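BluB-like flavoprotein (Clostridium difficile 630, PDB 3EO8) binds flavin mononucleotide in a two-subunit assembly and is probably an oxidoreductase of the nitroreductase family. Local coordinates at residues A[3-6]-A[7-11]; A[208-211]-A[212-215]. All coordinates share one frame; numbering follows the deposited sequence.

Contacts 1 and 2 lie far apart in sequence, yet both send a basic side chain to the same FMN phosphate. Their centres are about 18 Å apart, on the same side of the chain's centre. Arg11, just beyond the helix of contact 1, and Lys208, at the start of contact 2, both donate to FMN O3P, which brings Arg11 NH2 within 4.1 Å of Lys208 NZ, the two positive groups sharing this one anionic oxygen. Ser205 OG and Arg15 NE are also hydrogen-bonded to this FMN. Both contacts also touch the second subunit, so residues 3-11 and 208-215 tie the cofactor site to the dimer interface.

Contact 1 of 2, residues A[3-6]-A[7-11]; sequences ELQD and TIFKR. With FMN (flavin mononucleotide), chain G.
Leu4 and Thr7 meet on the short N-terminal helix 4-10, one continuous stretch that starts with a side-chain cap and ends where Arg11 turns off to the flavin phosphate. The backbone bonds are the i to i+4 bonds of an alpha-helix: Thr7 N to Glu3 O, Ile8 N to Leu4 O at 2.8 Å, and Phe9 N to Gln5 O, followed by a weak one from Lys10 N to Asp6 O. In the Thr7 conformer described, one of two modelled, Leu4 O takes a second donor, Thr7 OG1, at 2.7 Å; with chi1 at 70° this copy of the hydroxyl sits between the backbone N and the carbonyl carbon, folded back over the preceding turn. At the start of the helix Glu3, the N-cap residue, bends its carboxylate round to Asp6 N, which reaches Glu3 OE1 at 2.8 Å from above the carboxylate plane.

Apolar packing follows the same spacing, with Ile8 CD1 lying 4.0 Å from Leu4 CG. One residue further on, Gln5 and Phe9 run side by side and point the same way, their amide and ring planes 56° apart, and Gln5 OE1 lies 3.4 Å from Phe9 CE2. Gln5 NE2 is held by Glu155 and Ser152 of the second subunit, and Leu4 packs on its own counterpart there.

Past the helix, Arg11 NH2 donates to Ala36 O of the second subunit and to the phosphate, which the guanidinium meets edge-on: Arg11 NH1 reaches FMN O2P at 2.8 Å, and Arg11 NH2 reaches FMN O3P at 2.9 Å.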
ATOM      1  N   GLU A   3      -4.365  19.401  11.530  1.00 29.78           N
ATOM      2  CA  GLU A   3      -5.055  18.266  12.141  1.00 29.44           C
ATOM      3  C   GLU A   3      -5.216  17.175  11.083  1.00 29.21           C
ATOM      4  O   GLU A   3      -5.311  17.481   9.884  1.00 27.83           O
ATOM      5  CB  GLU A   3      -6.396  18.726  12.694  1.00 29.76           C
ATOM      6  CG  GLU A   3      -7.281  17.626  13.306  1.00 31.76           C
ATOM      7  CD  GLU A   3      -8.264  17.009  12.305  1.00 33.63           C
ATOM      8  OE1 GLU A   3      -8.589  17.651  11.281  1.00 35.65           O
ATOM      9  OE2 GLU A   3      -8.731  15.881  12.552  1.00 37.03           O
ATOM     10  N   LEU A   4      -5.228  15.916  11.537  1.00 28.62           N
ATOM     11  CA  LEU A   4      -5.173  14.766  10.649  1.00 28.24           C
ATOM     12  C   LEU A   4      -6.289  14.733   9.591  1.00 28.07           C
ATOM     13  O   LEU A   4      -6.031  14.534   8.405  1.00 26.79           O
ATOM     14  CB  LEU A   4      -5.212  13.473  11.466  1.00 28.05           C
ATOM     15  CG  LEU A   4      -5.245  12.165  10.655  1.00 28.41           C
ATOM     16  CD1 LEU A   4      -3.935  11.965   9.898  1.00 30.75           C
ATOM     17  CD2 LEU A   4      -5.565  10.976  11.542  1.00 27.70           C
ATOM     18  N   GLN A   5      -7.536  14.843  10.038  1.00 28.41           N
ATOM     19  CA  GLN A   5      -8.670  14.750   9.120  1.00 28.31           C
ATOM     20  C   GLN A   5      -8.602  15.882   8.127  1.00 28.21           C
ATOM     21  O   GLN A   5      -8.934  15.719   6.964  1.00 28.06           O
ATOM     22  CB  GLN A   5     -10.021  14.797   9.849  1.00 28.57           C
ATOM     23  CG  GLN A   5     -10.297  13.637  10.783  1.00 30.19           C
ATOM     24  CD  GLN A   5     -10.035  12.268  10.125  1.00 31.52           C
ATOM     25  OE1 GLN A   5     -10.630  11.926   9.110  1.00 32.42           O
ATOM     26  NE2 GLN A   5      -9.138  11.507  10.700  1.00 31.00           N
ATOM     27  N   ASP A   6      -8.167  17.056   8.574  1.00 28.17           N
ATOM     28  CA  ASP A   6      -8.045  18.181   7.654  1.00 28.52           C
ATOM     29  C   ASP A   6      -7.069  17.834   6.538  1.00 27.73           C
ATOM     30  O   ASP A   6      -7.329  18.130   5.359  1.00 28.42           O
ATOM     31  CB  ASP A   6      -7.605  19.460   8.389  1.00 28.33           C
ATOM     32  CG  ASP A   6      -8.734  20.100   9.178  1.00 32.26           C
ATOM     33  OD1 ASP A   6      -9.915  19.702   8.995  1.00 34.19           O
ATOM     34  OD2 ASP A   6      -8.449  21.035   9.978  1.00 31.85           O
ATOM     35  N   THR A   7      -5.961  17.188   6.892  1.00 27.35           N
ATOM     36  CA  THR A   7      -4.978  16.767   5.875  0.50 27.05           C
ATOM     37  C   THR A   7      -5.552  15.680   4.979  1.00 27.08           C
ATOM     38  O   THR A   7      -5.355  15.710   3.775  1.00 25.93           O
ATOM     39  CB  THR A   7      -3.604  16.245   6.436  0.50 26.99           C
ATOM     40  OG1 THR A   7      -3.754  14.970   7.100  0.50 26.62           O
ATOM     41  CG2 THR A   7      -2.974  17.254   7.384  0.50 26.40           C
ATOM     42  N   ILE A   8      -6.243  14.713   5.578  1.00 26.45           N
ATOM     43  CA  ILE A   8      -6.795  13.591   4.818  1.00 26.68           C
ATOM     44  C   ILE A   8      -7.815  14.072   3.779  1.00 26.61           C
ATOM     45  O   ILE A   8      -7.821  13.565   2.657  1.00 26.33           O
ATOM     46  CB  ILE A   8      -7.391  12.514   5.752  1.00 26.29           C
ATOM     47  CG1 ILE A   8      -6.238  11.662   6.310  1.00 25.38           C
ATOM     48  CG2 ILE A   8      -8.455  11.627   5.012  1.00 26.84           C
ATOM     49  CD1 ILE A   8      -6.677  10.569   7.278  1.00 27.89           C
ATOM     50  N   PHE A   9      -8.616  15.074   4.135  1.00 26.07           N
ATOM     51  CA  PHE A   9      -9.695  15.505   3.231  1.00 27.46           C
ATOM     52  C   PHE A   9      -9.266  16.642   2.309  1.00 27.97           C
ATOM     53  O   PHE A   9      -9.958  16.970   1.354  1.00 28.16           O
ATOM     54  CB  PHE A   9     -10.983  15.771   4.007  1.00 28.06           C
ATOM     55  CG  PHE A   9     -11.648  14.496   4.460  1.00 28.64           C
ATOM     56  CD1 PHE A   9     -12.312  13.685   3.541  1.00 31.06           C
ATOM     57  CD2 PHE A   9     -11.500  14.040   5.758  1.00 30.32           C
ATOM     58  CE1 PHE A   9     -12.859  12.472   3.940  1.00 30.41           C
ATOM     59  CE2 PHE A   9     -12.039  12.832   6.151  1.00 31.47           C
ATOM     60  CZ  PHE A   9     -12.704  12.047   5.242  1.00 28.90           C
ATOM     61  N   LYS A  10      -8.098  17.210   2.580  1.00 28.80           N
ATOM     62  CA  LYS A  10      -7.455  18.155   1.665  1.00 29.57           C
ATOM     63  C   LYS A  10      -6.683  17.444   0.558  1.00 28.41           C
ATOM     64  O   LYS A  10      -6.422  18.038  -0.493  1.00 28.09           O
ATOM     65  CB  LYS A  10      -6.520  19.074   2.444  1.00 29.71           C
ATOM     66  CG  LYS A  10      -6.029  20.310   1.698  1.00 32.76           C
ATOM     67  CD  LYS A  10      -5.315  21.252   2.672  1.00 33.90           C
ATOM     68  CE  LYS A  10      -5.066  22.604   2.071  1.00 39.12           C
ATOM     69  NZ  LYS A  10      -4.171  23.398   2.964  1.00 41.86           N
ATOM     70  N   ARG A  11      -6.301  16.187   0.792  1.00 27.33           N
ATOM     71  CA  ARG A  11      -5.489  15.462  -0.156  1.00 26.43           C
ATOM     72  C   ARG A  11      -6.195  15.255  -1.483  1.00 26.16           C
ATOM     73  O   ARG A  11      -7.311  14.696  -1.559  1.00 25.88           O
ATOM     74  CB  ARG A  11      -5.053  14.090   0.390  1.00 26.31           C
ATOM     75  CG  ARG A  11      -3.997  13.388  -0.430  1.00 23.90           C
ATOM     76  CD  ARG A  11      -4.188  11.889  -0.476  1.00 25.04           C
ATOM     77  NE  ARG A  11      -5.510  11.536  -0.939  1.00 23.27           N
ATOM     78  CZ  ARG A  11      -5.908  11.631  -2.199  1.00 23.84           C
ATOM     79  NH1 ARG A  11      -5.067  12.021  -3.146  1.00 23.95           N
ATOM     80  NH2 ARG A  11      -7.142  11.291  -2.508  1.00 23.71           N
TER
HETATM   81  N1  FMN G 500      -2.368   9.612 -10.955  1.00 25.47           N
HETATM   82  C2  FMN G 500      -1.779   9.934 -12.155  1.00 27.29           C
HETATM   83  O2  FMN G 500      -2.071  10.963 -12.779  1.00 26.92           O
HETATM   84  N3  FMN G 500      -0.825   9.107 -12.682  1.00 25.11           N
HETATM   85  C4  FMN G 500      -0.465   7.931 -12.093  1.00 26.88           C
HETATM   86  O4  FMN G 500       0.429   7.226 -12.616  1.00 26.19           O
HETATM   87  C4A FMN G 500      -1.055   7.597 -10.880  1.00 27.66           C
HETATM   88  N5  FMN G 500      -0.686   6.434 -10.233  1.00 26.95           N
HETATM   89  C5A FMN G 500      -1.238   6.114  -9.011  1.00 25.67           C
HETATM   90  C6  FMN G 500      -0.815   4.958  -8.380  1.00 26.29           C
HETATM   91  C7  FMN G 500      -1.346   4.624  -7.147  1.00 26.54           C
HETATM   92  C7M FMN G 500      -0.591   3.618  -6.342  1.00 24.95           C
HETATM   93  C8  FMN G 500      -2.280   5.472  -6.540  1.00 26.78           C
HETATM   94  C8M FMN G 500      -2.553   5.337  -5.068  1.00 26.89           C
HETATM   95  C9  FMN G 500      -2.688   6.632  -7.180  1.00 26.21           C
HETATM   96  C9A FMN G 500      -2.167   6.973  -8.419  1.00 25.70           C
HETATM   97  N10 FMN G 500      -2.579   8.114  -9.105  1.00 26.16           N
HETATM   98  C10 FMN G 500      -1.983   8.454 -10.303  1.00 26.98           C
HETATM   99  C1' FMN G 500      -3.648   9.027  -8.565  1.00 24.81           C
HETATM  100  C2' FMN G 500      -5.063   8.500  -8.801  1.00 24.46           C
HETATM  101  O2' FMN G 500      -5.439   8.684 -10.160  1.00 25.16           O
HETATM  102  C3' FMN G 500      -6.021   9.263  -7.897  1.00 24.53           C
HETATM  103  O3' FMN G 500      -5.669   9.003  -6.543  1.00 24.73           O
HETATM  104  C4' FMN G 500      -7.504   8.974  -8.115  1.00 23.26           C
HETATM  105  O4' FMN G 500      -7.912   9.332  -9.423  1.00 23.43           O
HETATM  106  C5' FMN G 500      -8.317   9.769  -7.085  1.00 25.31           C
HETATM  107  O5' FMN G 500      -8.100  11.152  -7.299  1.00 23.81           O
HETATM  108  P   FMN G 500      -7.672  12.078  -6.040  1.00 23.62           P
HETATM  109  O1P FMN G 500      -7.523  13.497  -6.505  1.00 24.57           O
HETATM  110  O2P FMN G 500      -6.339  11.516  -5.573  1.00 26.02           O
HETATM  111  O3P FMN G 500      -8.664  11.971  -4.890  1.00 24.47           O

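Contact 2 of 2, residues A[208-211]-A[212-215]; sequences KKPV and EEIC. With FMN (flavin mononucleotide), chain G.
A water joins Lys209 and Glu213, whose charges stop short of a salt bridge: in the modelled conformer described, one of two for Glu213, Lys209 NZ is 4.3 Å from Glu213 OE2. In this copy the water accepts from Lys209 NZ at 3.0 Å and donates to Glu213 OE2 at 2.8 Å. The two extended side chains cross at about a right angle, the carboxylate resting against the lysine's methylenes, with Lys209 CD 3.7 Å from Glu213 OE2. Glu213 OE1 meanwhile lies 3.5 Å from Pro210 CD.

The backbone makes a tight 3-10 turn, closed by two i to i+3 bonds: Glu213 N to Pro210 O, and Ile214 N to Val211 O at 2.9 Å. On the apolar side Val211 CG2 meets Ile214 CG1 at 4.1 Å, and Ile214 CG2 packs against the Lys209 chain.

Just before the turn, Lys208 reaches for the cofactor; bent at chi2 and chi4, it brings NZ to within 2.8 Å of FMN O3P. Residues 208-214 lie in the connection from strand 189-197 to strand 215-218. Val211 and Ile214 pack on Ile31 and Gly35 of helix 24-35 in the second subunit, and Cys215 opens the strand that runs parallel to one of that subunit, extending the sheet across the interface.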
ATOM      1  N   LYS A 208     -16.326   9.937  -5.657  1.00 22.35           N
ATOM      2  CA  LYS A 208     -15.961   8.783  -4.889  1.00 22.67           C
ATOM      3  C   LYS A 208     -17.184   7.945  -4.538  1.00 23.24           C
ATOM      4  O   LYS A 208     -18.318   8.432  -4.509  1.00 21.83           O
ATOM      5  CB  LYS A 208     -15.241   9.243  -3.621  1.00 23.51           C
ATOM      6  CG  LYS A 208     -13.929  10.043  -3.857  1.00 23.37           C
ATOM      7  CD  LYS A 208     -12.973   9.351  -4.799  1.00 23.02           C
ATOM      8  CE  LYS A 208     -11.758  10.244  -5.148  1.00 21.78           C
ATOM      9  NZ  LYS A 208     -10.888  10.559  -3.974  1.00 21.75           N
ATOM     10  N   LYS A 209     -16.941   6.668  -4.264  1.00 23.90           N
ATOM     11  CA  LYS A 209     -17.980   5.791  -3.763  1.00 24.28           C
ATOM     12  C   LYS A 209     -18.533   6.339  -2.450  1.00 24.69           C
ATOM     13  O   LYS A 209     -17.769   6.905  -1.642  1.00 24.94           O
ATOM     14  CB  LYS A 209     -17.433   4.386  -3.529  1.00 23.95           C
ATOM     15  CG  LYS A 209     -16.993   3.631  -4.781  1.00 25.59           C
ATOM     16  CD  LYS A 209     -16.139   2.420  -4.448  1.00 25.52           C
ATOM     17  CE  LYS A 209     -15.771   1.586  -5.684  1.00 26.09           C
ATOM     18  NZ  LYS A 209     -15.014   0.361  -5.343  1.00 24.88           N
ATOM     19  N   PRO A 210     -19.841   6.169  -2.217  1.00 24.71           N
ATOM     20  CA  PRO A 210     -20.375   6.538  -0.908  1.00 24.69           C
ATOM     21  C   PRO A 210     -19.881   5.568   0.136  1.00 24.48           C
ATOM     22  O   PRO A 210     -19.676   4.385  -0.162  1.00 23.35           O
ATOM     23  CB  PRO A 210     -21.882   6.442  -1.088  1.00 25.37           C
ATOM     24  CG  PRO A 210     -22.071   5.522  -2.194  1.00 25.57           C
ATOM     25  CD  PRO A 210     -20.893   5.650  -3.099  1.00 25.76           C
ATOM     26  N   VAL A 211     -19.684   6.076   1.345  1.00 25.07           N
ATOM     27  CA  VAL A 211     -19.044   5.271   2.398  1.00 26.06           C
ATOM     28  C   VAL A 211     -19.871   4.004   2.703  1.00 26.45           C
ATOM     29  O   VAL A 211     -19.297   2.946   2.941  1.00 26.79           O
ATOM     30  CB  VAL A 211     -18.711   6.115   3.651  1.00 25.92           C
ATOM     31  CG1 VAL A 211     -19.961   6.487   4.416  1.00 25.63           C
ATOM     32  CG2 VAL A 211     -17.695   5.378   4.552  1.00 26.46           C
ATOM     33  N   GLU A 212     -21.200   4.080   2.615  1.00 27.96           N
ATOM     34  CA  GLU A 212     -22.040   2.905   2.862  0.50 27.69           C
ATOM     35  C   GLU A 212     -21.658   1.748   1.946  1.00 27.98           C
ATOM     36  O   GLU A 212     -21.817   0.581   2.314  1.00 27.45           O
ATOM     37  CB  GLU A 212     -23.527   3.235   2.706  0.50 28.48           C
ATOM     38  CG  GLU A 212     -24.443   2.001   2.661  0.50 30.27           C
ATOM     39  CD  GLU A 212     -24.450   1.289   1.301  0.50 33.35           C
ATOM     40  OE1 GLU A 212     -24.180   1.946   0.268  0.50 37.17           O
ATOM     41  OE2 GLU A 212     -24.716   0.065   1.264  0.50 36.73           O
ATOM     42  N   GLU A 213     -21.155   2.059   0.757  1.00 27.46           N
ATOM     43  CA  GLU A 213     -20.761   1.049  -0.250  0.50 27.48           C
ATOM     44  C   GLU A 213     -19.465   0.336   0.070  1.00 27.19           C
ATOM     45  O   GLU A 213     -19.210  -0.770  -0.447  1.00 27.55           O
ATOM     46  CB  GLU A 213     -20.599   1.678  -1.645  0.50 27.71           C
ATOM     47  CG  GLU A 213     -19.856   0.783  -2.676  0.50 28.17           C
ATOM     48  CD  GLU A 213     -19.895   1.316  -4.103  0.50 28.17           C
ATOM     49  OE1 GLU A 213     -20.505   2.370  -4.338  0.50 30.21           O
ATOM     50  OE2 GLU A 213     -19.322   0.662  -4.993  0.50 28.28           O
ATOM     51  N   ILE A 214     -18.613   0.977   0.873  1.00 26.29           N
ATOM     52  CA  ILE A 214     -17.266   0.460   1.106  1.00 25.91           C
ATOM     53  C   ILE A 214     -17.124  -0.167   2.469  1.00 24.83           C
ATOM     54  O   ILE A 214     -16.006  -0.425   2.924  1.00 25.53           O
ATOM     55  CB  ILE A 214     -16.148   1.521   0.830  1.00 26.08           C
ATOM     56  CG1 ILE A 214     -16.185   2.685   1.829  1.00 26.54           C
ATOM     57  CG2 ILE A 214     -16.293   2.120  -0.595  1.00 27.32           C
ATOM     58  CD1 ILE A 214     -14.861   3.487   1.908  1.00 26.20           C
ATOM     59  N   CYS A 215     -18.244  -0.407   3.140  1.00 25.18           N
ATOM     60  CA  CYS A 215     -18.195  -1.109   4.424  1.00 25.69           C
ATOM     61  C   CYS A 215     -19.446  -1.898   4.724  1.00 26.05           C
ATOM     62  O   CYS A 215     -20.516  -1.676   4.136  1.00 26.13           O
ATOM     63  CB  CYS A 215     -17.868  -0.169   5.581  1.00 25.85           C
ATOM     64  SG  CYS A 215     -19.065   1.131   5.974  1.00 25.94           S
TER
HETATM   65  N1  FMN G 500      -2.368   9.612 -10.955  1.00 25.47           N
HETATM   66  C2  FMN G 500      -1.779   9.934 -12.155  1.00 27.29           C
HETATM   67  O2  FMN G 500      -2.071  10.963 -12.779  1.00 26.92           O
HETATM   68  N3  FMN G 500      -0.825   9.107 -12.682  1.00 25.11           N
HETATM   69  C4  FMN G 500      -0.465   7.931 -12.093  1.00 26.88           C
HETATM   70  O4  FMN G 500       0.429   7.226 -12.616  1.00 26.19           O
HETATM   71  C4A FMN G 500      -1.055   7.597 -10.880  1.00 27.66           C
HETATM   72  N5  FMN G 500      -0.686   6.434 -10.233  1.00 26.95           N
HETATM   73  C5A FMN G 500      -1.238   6.114  -9.011  1.00 25.67           C
HETATM   74  C6  FMN G 500      -0.815   4.958  -8.380  1.00 26.29           C
HETATM   75  C7  FMN G 500      -1.346   4.624  -7.147  1.00 26.54           C
HETATM   76  C7M FMN G 500      -0.591   3.618  -6.342  1.00 24.95           C
HETATM   77  C8  FMN G 500      -2.280   5.472  -6.540  1.00 26.78           C
HETATM   78  C8M FMN G 500      -2.553   5.337  -5.068  1.00 26.89           C
HETATM   79  C9  FMN G 500      -2.688   6.632  -7.180  1.00 26.21           C
HETATM   80  C9A FMN G 500      -2.167   6.973  -8.419  1.00 25.70           C
HETATM   81  N10 FMN G 500      -2.579   8.114  -9.105  1.00 26.16           N
HETATM   82  C10 FMN G 500      -1.983   8.454 -10.303  1.00 26.98           C
HETATM   83  C1' FMN G 500      -3.648   9.027  -8.565  1.00 24.81           C
HETATM   84  C2' FMN G 500      -5.063   8.500  -8.801  1.00 24.46           C
HETATM   85  O2' FMN G 500      -5.439   8.684 -10.160  1.00 25.16           O
HETATM   86  C3' FMN G 500      -6.021   9.263  -7.897  1.00 24.53           C
HETATM   87  O3' FMN G 500      -5.669   9.003  -6.543  1.00 24.73           O
HETATM   88  C4' FMN G 500      -7.504   8.974  -8.115  1.00 23.26           C
HETATM   89  O4' FMN G 500      -7.912   9.332  -9.423  1.00 23.43           O
HETATM   90  C5' FMN G 500      -8.317   9.769  -7.085  1.00 25.31           C
HETATM   91  O5' FMN G 500      -8.100  11.152  -7.299  1.00 23.81           O
HETATM   92  P   FMN G 500      -7.672  12.078  -6.040  1.00 23.62           P
HETATM   93  O1P FMN G 500      -7.523  13.497  -6.505  1.00 24.57           O
HETATM   94  O2P FMN G 500      -6.339  11.516  -5.573  1.00 26.02           O
HETATM   95  O3P FMN G 500      -8.664  11.971  -4.890  1.00 24.47           O
HETATM   96  O   HOH W   1     -17.318  -1.020  -4.022  1.00 30.61           O